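Local coordinates for (R)-S-adenosyl-L-methionine hydrolase (Thermus thermophilus, PDB 2CW5), which catalyses the hydrolysis of S-adenosyl-L-methionine to adenosine and L-methionine, and works as a homotrimer without chlorinase or fluorinase activity, at residues T131-G134 and R135-A139; K119-L122 and P123-P127; P15-A18 and V19-V23; A48-A51 and L52-L56. All coordinates share one frame; numbering follows the deposited sequence.

Contact 1: residues T131-G134 and R135-A139; sequences TFHG and RDVFA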
loop_
_atom_site.group_PDB
_atom_site.type_symbol
_atom_site.label_atom_id
_atom_site.label_comp_id
_atom_site.label_asym_id
_atom_site.label_seq_id
_atom_site.Cartn_x
_atom_site.Cartn_y
_atom_site.Cartn_z
ATOM N N THR C 131 15.018 17.603 -1.864
ATOM C CA THR C 131 15.034 16.223 -2.339
ATOM C C THR C 131 13.766 15.456 -1.956
ATOM O O THR C 131 13.579 14.309 -2.372
ATOM C CB THR C 131 16.259 15.456 -1.780
ATOM O OG1 THR C 131 16.267 15.541 -0.349
ATOM C CG2 THR C 131 17.555 16.047 -2.322
ATOM N N PHE C 132 12.897 16.091 -1.175
ATOM C CA PHE C 132 11.660 15.456 -0.723
ATOM C C PHE C 132 10.662 16.547 -0.327
ATOM O O PHE C 132 10.389 16.751 0.856
ATOM C CB PHE C 132 11.967 14.553 0.485
ATOM C CG PHE C 132 10.852 13.599 0.854
ATOM C CD1 PHE C 132 9.582 13.714 0.289
ATOM C CD2 PHE C 132 11.078 12.591 1.788
ATOM C CE1 PHE C 132 8.553 12.840 0.649
ATOM C CE2 PHE C 132 10.062 11.713 2.158
ATOM C CZ PHE C 132 8.792 11.839 1.584
ATOM N N HIS C 133 10.118 17.248 -1.320
ATOM C CA HIS C 133 9.174 18.330 -1.049
ATOM C C HIS C 133 7.943 17.915 -0.247
ATOM O O HIS C 133 7.431 18.699 0.547
ATOM C CB HIS C 133 8.731 18.990 -2.360
ATOM C CG HIS C 133 9.833 19.707 -3.076
ATOM N ND1 HIS C 133 10.409 19.225 -4.232
ATOM C CD2 HIS C 133 10.479 20.861 -2.787
ATOM C CE1 HIS C 133 11.362 20.052 -4.626
ATOM N NE2 HIS C 133 11.425 21.054 -3.766
ATOM N N GLY C 134 7.467 16.690 -0.451
ATOM C CA GLY C 134 6.294 16.241 0.280
ATOM C C GLY C 134 6.514 16.331 1.777
ATOM O O GLY C 134 5.638 16.754 2.542
ATOM N N ARG C 135 7.714 15.941 2.187
ATOM C CA ARG C 135 8.109 15.946 3.589
ATOM C C ARG C 135 8.464 17.329 4.128
ATOM O O ARG C 135 7.972 17.745 5.178
ATOM C CB ARG C 135 9.329 15.036 3.775
ATOM C CG ARG C 135 9.845 14.947 5.206
ATOM C CD ARG C 135 11.161 14.178 5.253
ATOM N NE ARG C 135 12.283 14.978 4.757
ATOM C CZ ARG C 135 13.441 14.472 4.339
ATOM N NH1 ARG C 135 13.641 13.160 4.342
ATOM N NH2 ARG C 135 14.403 15.281 3.924
ATOM N N ASP C 136 9.325 18.037 3.404
ATOM C CA ASP C 136 9.804 19.333 3.858
ATOM C C ASP C 136 9.000 20.588 3.530
ATOM O O ASP C 136 9.194 21.611 4.180
ATOM C CB ASP C 136 11.256 19.517 3.402
ATOM C CG ASP C 136 12.151 18.376 3.857
ATOM O OD1 ASP C 136 12.024 17.949 5.023
ATOM O OD2 ASP C 136 12.983 17.907 3.057
ATOM N N VAL C 137 8.104 20.516 2.546
ATOM C CA VAL C 137 7.296 21.675 2.168
ATOM C C VAL C 137 5.782 21.455 2.256
ATOM O O VAL C 137 5.078 22.186 2.958
ATOM C CB VAL C 137 7.640 22.142 0.721
ATOM C CG1 VAL C 137 6.737 23.316 0.315
ATOM C CG2 VAL C 137 9.106 22.563 0.642
ATOM N N PHE C 138 5.275 20.447 1.554
ATOM C CA PHE C 138 3.835 20.193 1.553
ATOM C C PHE C 138 3.237 19.715 2.881
ATOM O O PHE C 138 2.190 20.213 3.302
ATOM C CB PHE C 138 3.486 19.217 0.426
ATOM C CG PHE C 138 3.804 19.748 -0.946
ATOM C CD1 PHE C 138 3.215 20.926 -1.406
ATOM C CD2 PHE C 138 4.707 19.085 -1.773
ATOM C CE1 PHE C 138 3.523 21.436 -2.674
ATOM C CE2 PHE C 138 5.020 19.584 -3.042
ATOM C CZ PHE C 138 4.425 20.765 -3.492
ATOM N N ALA C 139 3.895 18.768 3.548
ATOM C CA ALA C 139 3.383 18.252 4.820
ATOM C C ALA C 139 3.223 19.341 5.879
ATOM O O ALA C 139 2.176 19.436 6.527
ATOM C CB ALA C 139 4.287 17.133 5.349
HETATM O O HOH W 1 13.626 18.368 0.624
#
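The carbonyl oxygen of His133 takes two backbone N-H groups, from Val137 N at 2.8 Å and Phe138 N at 3.0 Å, which reach it from opposite faces of its plane. This doubled acceptance marks a wider pi-type turn in the first turn of helix 133-147, where Ala139 N likewise bonds back five residues to Gly134 O. Phe132 stands at the N-cap, and its carbonyl receives Asp136 N in a nearly straight bond (174°) along with a weaker one from Arg135 N.

The contact is carried by Phe132 and Arg135. With CG anti to the backbone N (chi1 -167°), the Phe132 ring turns one face to Arg135, whose CB sits 3.5 Å from the ring centroid in a CH-pi contact. The arginine chain then bends at chi3 (75°), bringing the guanidinium back past the phenyl CD2. Side-on, Arg135 NE bonds Asp136 OD1 at 3.0 Å and its NH2 bonds OD2, a salt bridge that fixes the guanidinium's rotation, while NH1 bonds the carbonyl of Ser227 of the second subunit. Cutting Arg135 back to an alanine would keep the CB over the ring but would probably leave the Asp136 carboxylate without this cationic mate and Ser227 O of the second subunit without this donor.

His133, probably important for activity, as in relatives, lies alongside Val137, while its CB touches Phe138 CE2. A water donates to Asp136 OD2 at 2.6 Å and accepts from Phe132 N at 3.0 Å, joining the carboxylate to the backbone just ahead of the helix.

Contact 2: residues K119-L122 and P123-P127; sequences KAAL and PGWAP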
loop_
_atom_site.group_PDB
_atom_site.type_symbol
_atom_site.label_atom_id
_atom_site.label_comp_id
_atom_site.label_asym_id
_atom_site.label_seq_id
_atom_site.Cartn_x
_atom_site.Cartn_y
_atom_site.Cartn_z
ATOM N N LYS C 119 14.526 14.213 14.211
ATOM C CA LYS C 119 14.735 13.933 15.631
ATOM C C LYS C 119 16.072 13.274 15.948
ATOM O O LYS C 119 16.639 13.481 17.024
ATOM C CB LYS C 119 13.585 13.072 16.150
ATOM C CG LYS C 119 12.243 13.789 16.085
ATOM C CD LYS C 119 11.080 12.818 15.968
ATOM C CE LYS C 119 9.759 13.565 15.871
ATOM N NZ LYS C 119 9.726 14.516 14.723
ATOM N N ALA C 120 16.568 12.473 15.016
ATOM C CA ALA C 120 17.845 11.809 15.202
ATOM C C ALA C 120 18.767 12.329 14.111
ATOM O O ALA C 120 18.304 12.710 13.032
ATOM C CB ALA C 120 17.677 10.299 15.087
ATOM N N ALA C 121 20.065 12.358 14.385
ATOM C CA ALA C 121 21.014 12.844 13.393
ATOM C C ALA C 121 22.449 12.502 13.756
ATOM O O ALA C 121 22.902 12.775 14.868
ATOM C CB ALA C 121 20.866 14.352 13.226
ATOM N N LEU C 122 23.160 11.894 12.813
ATOM C CA LEU C 122 24.552 11.534 13.028
ATOM C C LEU C 122 25.370 12.826 13.057
ATOM O O LEU C 122 24.911 13.868 12.585
ATOM C CB LEU C 122 25.032 10.620 11.901
ATOM C CG LEU C 122 24.364 9.244 11.849
ATOM C CD1 LEU C 122 24.721 8.543 10.546
ATOM C CD2 LEU C 122 24.805 8.421 13.051
ATOM N N PRO C 123 26.588 12.779 13.619
ATOM C CA PRO C 123 27.444 13.970 13.696
ATOM C C PRO C 123 27.572 14.729 12.373
ATOM O O PRO C 123 28.043 14.185 11.376
ATOM C CB PRO C 123 28.777 13.396 14.167
ATOM C CG PRO C 123 28.342 12.266 15.057
ATOM C CD PRO C 123 27.256 11.614 14.226
ATOM N N GLY C 124 27.142 15.990 12.380
ATOM C CA GLY C 124 27.220 16.820 11.190
ATOM C C GLY C 124 26.341 16.353 10.048
ATOM O O GLY C 124 26.530 16.769 8.906
ATOM N N TRP C 125 25.376 15.491 10.360
ATOM C CA TRP C 125 24.457 14.941 9.365
ATOM C C TRP C 125 23.310 15.888 9.038
ATOM O O TRP C 125 22.801 16.595 9.908
ATOM C CB TRP C 125 23.878 13.615 9.869
ATOM C CG TRP C 125 22.819 13.018 8.983
ATOM C CD1 TRP C 125 22.995 12.074 8.010
ATOM C CD2 TRP C 125 21.417 13.317 9.002
ATOM N NE1 TRP C 125 21.788 11.763 7.424
ATOM C CE2 TRP C 125 20.804 12.514 8.014
ATOM C CE3 TRP C 125 20.618 14.188 9.758
ATOM C CZ2 TRP C 125 19.425 12.554 7.763
ATOM C CZ3 TRP C 125 19.247 14.228 9.508
ATOM C CH2 TRP C 125 18.667 13.414 8.518
ATOM N N ALA C 126 22.903 15.882 7.774
ATOM C CA ALA C 126 21.805 16.714 7.299
ATOM C C ALA C 126 21.295 16.163 5.967
ATOM O O ALA C 126 22.081 15.805 5.088
ATOM C CB ALA C 126 22.268 18.152 7.128
ATOM N N PRO C 127 19.966 16.085 5.802
ATOM C CA PRO C 127 19.400 15.567 4.553
ATOM C C PRO C 127 19.663 16.510 3.382
ATOM O O PRO C 127 19.901 17.703 3.577
ATOM C CB PRO C 127 17.914 15.436 4.881
ATOM C CG PRO C 127 17.692 16.570 5.834
ATOM C CD PRO C 127 18.900 16.484 6.739
#
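In Trp125, chi1 of 175° turns the indole away from the backbone N, and chi2 of 95° lays it back along the incoming limb of the loop, so that its six-membered ring reaches Ala121 and Ala120. The closest side-chain approach to the indole is that of Ala121 CB, 3.5 Å from Trp125 CE3, while the carbonyl oxygen of Ala120 lies 4.0 Å from Trp125 CZ3. Nearer the backbone, Leu122 CB packs against Trp125 CB at 3.8 Å. The same leucine CB, of Leu122, lies 3.4 Å from Pro123 CD, a short approach that follows largely from the peptide link between these two neighbours.

One backbone bond closes the bend: Trp125 N donates to Leu122 O at 2.8 Å, approaching from above the carbonyl plane. Two buried backbone atoms, Ala120 O and Leu122 N, have no polar partner in the model.

The polar edge of the indole looks to the second subunit, where Trp125 NE1 bonds the carbonyl of Ala228; Arg193 of that subunit bonds the carbonyls of Pro123 and Gly124. Proline followed by a glycine with positive phi (66°) occupies the two central positions of a type II beta turn, Leu122 to Trp125, at the tip of a loop that reaches across the trimer interface.

Contact 3: residues P15-A18 and V19-V23; sequences PYVA and VVKAV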
loop_
_atom_site.group_PDB
_atom_site.type_symbol
_atom_site.label_atom_id
_atom_site.label_comp_id
_atom_site.label_asym_id
_atom_site.label_seq_id
_atom_site.Cartn_x
_atom_site.Cartn_y
_atom_site.Cartn_z
ATOM N N PRO C 15 8.899 4.320 2.183
ATOM C CA PRO C 15 8.171 4.818 3.352
ATOM C C PRO C 15 7.797 6.301 3.220
ATOM O O PRO C 15 7.490 6.951 4.213
ATOM C CB PRO C 15 9.161 4.580 4.483
ATOM C CG PRO C 15 10.463 4.935 3.820
ATOM C CD PRO C 15 10.350 4.273 2.450
ATOM N N TYR C 16 7.809 6.828 2.001
ATOM C CA TYR C 16 7.493 8.247 1.800
ATOM C C TYR C 16 6.107 8.656 2.295
ATOM O O TYR C 16 5.957 9.685 2.957
ATOM C CB TYR C 16 7.652 8.626 0.327
ATOM C CG TYR C 16 9.002 8.262 -0.248
ATOM C CD1 TYR C 16 10.167 8.407 0.506
ATOM C CD2 TYR C 16 9.115 7.775 -1.550
ATOM C CE1 TYR C 16 11.416 8.075 -0.021
ATOM C CE2 TYR C 16 10.359 7.441 -2.089
ATOM C CZ TYR C 16 11.502 7.591 -1.319
ATOM O OH TYR C 16 12.724 7.240 -1.843
ATOM N N VAL C 17 5.090 7.857 1.992
ATOM C CA VAL C 17 3.743 8.199 2.447
ATOM C C VAL C 17 3.708 8.278 3.973
ATOM O O VAL C 17 3.147 9.216 4.544
ATOM C CB VAL C 17 2.692 7.156 1.966
ATOM C CG1 VAL C 17 1.343 7.418 2.639
ATOM C CG2 VAL C 17 2.531 7.239 0.443
ATOM N N ALA C 18 4.322 7.296 4.628
ATOM C CA ALA C 18 4.353 7.240 6.083
ATOM C C ALA C 18 5.099 8.421 6.701
ATOM O O ALA C 18 4.704 8.921 7.751
ATOM C CB ALA C 18 4.984 5.934 6.537
ATOM N N VAL C 19 6.186 8.853 6.065
ATOM C CA VAL C 19 6.957 9.980 6.578
ATOM C C VAL C 19 6.114 11.256 6.556
ATOM O O VAL C 19 6.149 12.049 7.500
ATOM C CB VAL C 19 8.253 10.193 5.763
ATOM C CG1 VAL C 19 8.962 11.470 6.222
ATOM C CG2 VAL C 19 9.178 8.998 5.950
ATOM N N VAL C 20 5.352 11.451 5.484
ATOM C CA VAL C 20 4.490 12.620 5.390
ATOM C C VAL C 20 3.437 12.557 6.498
ATOM O O VAL C 20 3.135 13.560 7.149
ATOM C CB VAL C 20 3.801 12.696 4.013
ATOM C CG1 VAL C 20 2.712 13.756 4.034
ATOM C CG2 VAL C 20 4.837 13.036 2.938
ATOM N N LYS C 21 2.878 11.372 6.718
ATOM C CA LYS C 21 1.885 11.201 7.771
ATOM C C LYS C 21 2.521 11.465 9.142
ATOM O O LYS C 21 1.873 11.991 10.053
ATOM C CB LYS C 21 1.310 9.783 7.724
ATOM C CG LYS C 21 0.411 9.521 6.528
ATOM C CD LYS C 21 -0.131 8.097 6.570
ATOM C CE LYS C 21 -1.133 7.851 5.464
ATOM N NZ LYS C 21 -1.606 6.439 5.483
ATOM N N ALA C 22 3.791 11.094 9.285
ATOM C CA ALA C 22 4.509 11.302 10.541
ATOM C C ALA C 22 4.702 12.795 10.789
ATOM O O ALA C 22 4.502 13.273 11.904
ATOM C CB ALA C 22 5.867 10.601 10.499
ATOM N N VAL C 23 5.096 13.530 9.753
ATOM C CA VAL C 23 5.289 14.969 9.898
ATOM C C VAL C 23 3.948 15.627 10.215
ATOM O O VAL C 23 3.877 16.522 11.054
ATOM C CB VAL C 23 5.888 15.601 8.617
ATOM C CG1 VAL C 23 5.915 17.119 8.746
ATOM C CG2 VAL C 23 7.302 15.084 8.400
#
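Ala22 N donates to Ala18 O at 2.8 Å, the shortest of four backbone bonds that join residues 15-18 to 19-23. Val19 N bonds Pro15 O at 3.0 Å, and Val20 N to Tyr16 O and Lys21 N to Val17 O follow at 3.1 Å each. The charged end of Lys21 has its partner farther off, in a salt bridge from NZ to Asp35.

All four bonds have the regular i to i+4 spacing of an alpha helix, here the first turns of helix 16-24, with Pro15 at the N-cap. Val19 CG2, anti to its own carbonyl carbon, lies beside the backbone N and comes within 3.2 Å of Pro15 O, lying against the carbonyl that Val19 N itself bonds. Val20 CG2 lies likewise against Tyr16 O at 3.5 Å.

Lys21 runs extended beyond CG and lies side by side with Val17, both pointing the same way; its CE meets Val17 CG1 at 3.8 Å, so the aliphatic part of the lysine packs on the valine before the amino group reaches Asp35. Farther out, Val17 and Val20 rest on Phe6 of strand 4-8, while Ala22 touches Tyr58 of the second subunit.

Contact 4: residues A48-A51 and L52-L56; sequences AAYA and LFEAL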
loop_
_atom_site.group_PDB
_atom_site.type_symbol
_atom_site.label_atom_id
_atom_site.label_comp_id
_atom_site.label_asym_id
_atom_site.label_seq_id
_atom_site.Cartn_x
_atom_site.Cartn_y
_atom_site.Cartn_z
ATOM N N ALA C 48 -3.835 11.278 -11.884
ATOM C CA ALA C 48 -3.984 11.881 -10.564
ATOM C C ALA C 48 -5.073 12.945 -10.550
ATOM O O ALA C 48 -5.838 13.044 -9.584
ATOM C CB ALA C 48 -2.651 12.478 -10.105
ATOM N N ALA C 49 -5.147 13.745 -11.614
ATOM C CA ALA C 49 -6.172 14.789 -11.697
ATOM C C ALA C 49 -7.552 14.148 -11.650
ATOM O O ALA C 49 -8.463 14.653 -10.990
ATOM C CB ALA C 49 -6.028 15.586 -12.998
ATOM N N TYR C 50 -7.707 13.037 -12.361
ATOM C CA TYR C 50 -8.998 12.355 -12.391
ATOM C C TYR C 50 -9.355 11.770 -11.027
ATOM O O TYR C 50 -10.503 11.875 -10.586
ATOM C CB TYR C 50 -9.015 11.247 -13.455
ATOM C CG TYR C 50 -10.355 10.535 -13.530
ATOM C CD1 TYR C 50 -11.518 11.238 -13.857
ATOM C CD2 TYR C 50 -10.469 9.178 -13.224
ATOM C CE1 TYR C 50 -12.758 10.611 -13.871
ATOM C CE2 TYR C 50 -11.716 8.537 -13.237
ATOM C CZ TYR C 50 -12.853 9.263 -13.560
ATOM O OH TYR C 50 -14.089 8.655 -13.567
ATOM N N ALA C 51 -8.379 11.158 -10.355
ATOM C CA ALA C 51 -8.622 10.572 -9.039
ATOM C C ALA C 51 -9.175 11.615 -8.062
ATOM O O ALA C 51 -10.073 11.323 -7.275
ATOM C CB ALA C 51 -7.336 9.961 -8.483
ATOM N N LEU C 52 -8.627 12.827 -8.105
ATOM C CA LEU C 52 -9.096 13.900 -7.233
ATOM C C LEU C 52 -10.529 14.277 -7.607
ATOM O O LEU C 52 -11.382 14.450 -6.744
ATOM C CB LEU C 52 -8.179 15.121 -7.354
ATOM C CG LEU C 52 -6.757 14.921 -6.811
ATOM C CD1 LEU C 52 -5.894 16.136 -7.156
ATOM C CD2 LEU C 52 -6.807 14.714 -5.301
ATOM N N PHE C 53 -10.776 14.398 -8.909
ATOM C CA PHE C 53 -12.094 14.735 -9.444
ATOM C C PHE C 53 -13.136 13.730 -8.948
ATOM O O PHE C 53 -14.243 14.091 -8.547
ATOM C CB PHE C 53 -12.016 14.690 -10.971
ATOM C CG PHE C 53 -13.315 14.957 -11.666
ATOM C CD1 PHE C 53 -13.792 16.258 -11.811
ATOM C CD2 PHE C 53 -14.043 13.907 -12.223
ATOM C CE1 PHE C 53 -14.975 16.509 -12.505
ATOM C CE2 PHE C 53 -15.231 14.148 -12.922
ATOM C CZ PHE C 53 -15.695 15.453 -13.062
ATOM N N GLU C 54 -12.749 12.462 -8.978
ATOM C CA GLU C 54 -13.598 11.356 -8.573
ATOM C C GLU C 54 -14.041 11.388 -7.104
ATOM O O GLU C 54 -15.199 11.113 -6.792
ATOM C CB GLU C 54 -12.853 10.052 -8.880
ATOM C CG GLU C 54 -13.589 8.773 -8.583
ATOM C CD GLU C 54 -13.086 7.624 -9.450
ATOM O OE1 GLU C 54 -11.856 7.414 -9.517
ATOM O OE2 GLU C 54 -13.923 6.934 -10.068
ATOM N N ALA C 55 -13.131 11.753 -6.210
ATOM C CA ALA C 55 -13.438 11.758 -4.783
ATOM C C ALA C 55 -13.850 13.074 -4.135
ATOM O O ALA C 55 -14.572 13.072 -3.134
ATOM C CB ALA C 55 -12.252 11.175 -4.019
ATOM N N LEU C 56 -13.400 14.191 -4.696
ATOM C CA LEU C 56 -13.685 15.502 -4.114
ATOM C C LEU C 56 -15.108 15.796 -3.629
ATOM O O LEU C 56 -15.294 16.235 -2.500
ATOM C CB LEU C 56 -13.264 16.614 -5.079
ATOM C CG LEU C 56 -13.315 18.032 -4.495
ATOM C CD1 LEU C 56 -12.265 18.149 -3.401
ATOM C CD2 LEU C 56 -13.070 19.083 -5.590
#
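Tyr50 and Glu54, one helical turn apart, meet at an oblique crossing. The tyrosine CG stands opposite the backbone N, beside the carbonyl carbon (chi1 -179°), which swings the ring toward the later turn; there Glu54 OE1 lies 3.9 Å from Tyr50 CE2 and the carboxylate stands 52° from the ring plane. Glu54 is extended beyond CG, and its CB lies 3.4 Å from Tyr50 O. At CE1, across the ring from CE2, Phe53 CD2 comes within 3.9 Å of Tyr50. A chi1 of 177° in Phe53 sets CD2 there, and the two aromatic side chains also cross at a slant.

The backbone is a regular alpha helix, 45-55, with i to i+4 bonds such as Glu54 N to Tyr50 O at 2.8 Å. Leu52, whose CG lies beside its own backbone N, packs with Ala51 on Leu7 of strand 4-8, seating the helix against the mixed sheet.

With a serine in place of Tyr50, a gap would probably open beside Phe53 CD2 and the Glu54 carboxylate lose its aromatic neighbour. Glu54 touches Ser227 and Tyr50 lies about 4 Å, side chain to side chain, from Glu232, both predicted by similarity to bind S-adenosyl-L-methionine; Pro15 of the third subunit packs on Ala51, Glu54 and Ala55.

Contacts 1, 3 and 4 are buried helical turns, whereas contact 2 is a surface turn in the loop before helix 133-147. Contacts 1 and 3 hold neighbouring helices, their centres about 10 Å apart: Arg135 CD meets Val19 CG1 at 3.6 Å, and the rings of Phe132 and Tyr16 stack edge-to-face. Contact 2 touches contact 1 through Pro127 and Arg135, and contacts 1 to 3 face the second subunit. Contact 4 stands apart, its centre about 21 Å from those of contacts 1 and 3, and meets the third subunit. A local salt bridge marks contact 1, valines and a lysine pairing with Asp35 contact 3, an indole contact 2, an aromatic pair beside a carboxylate contact 4.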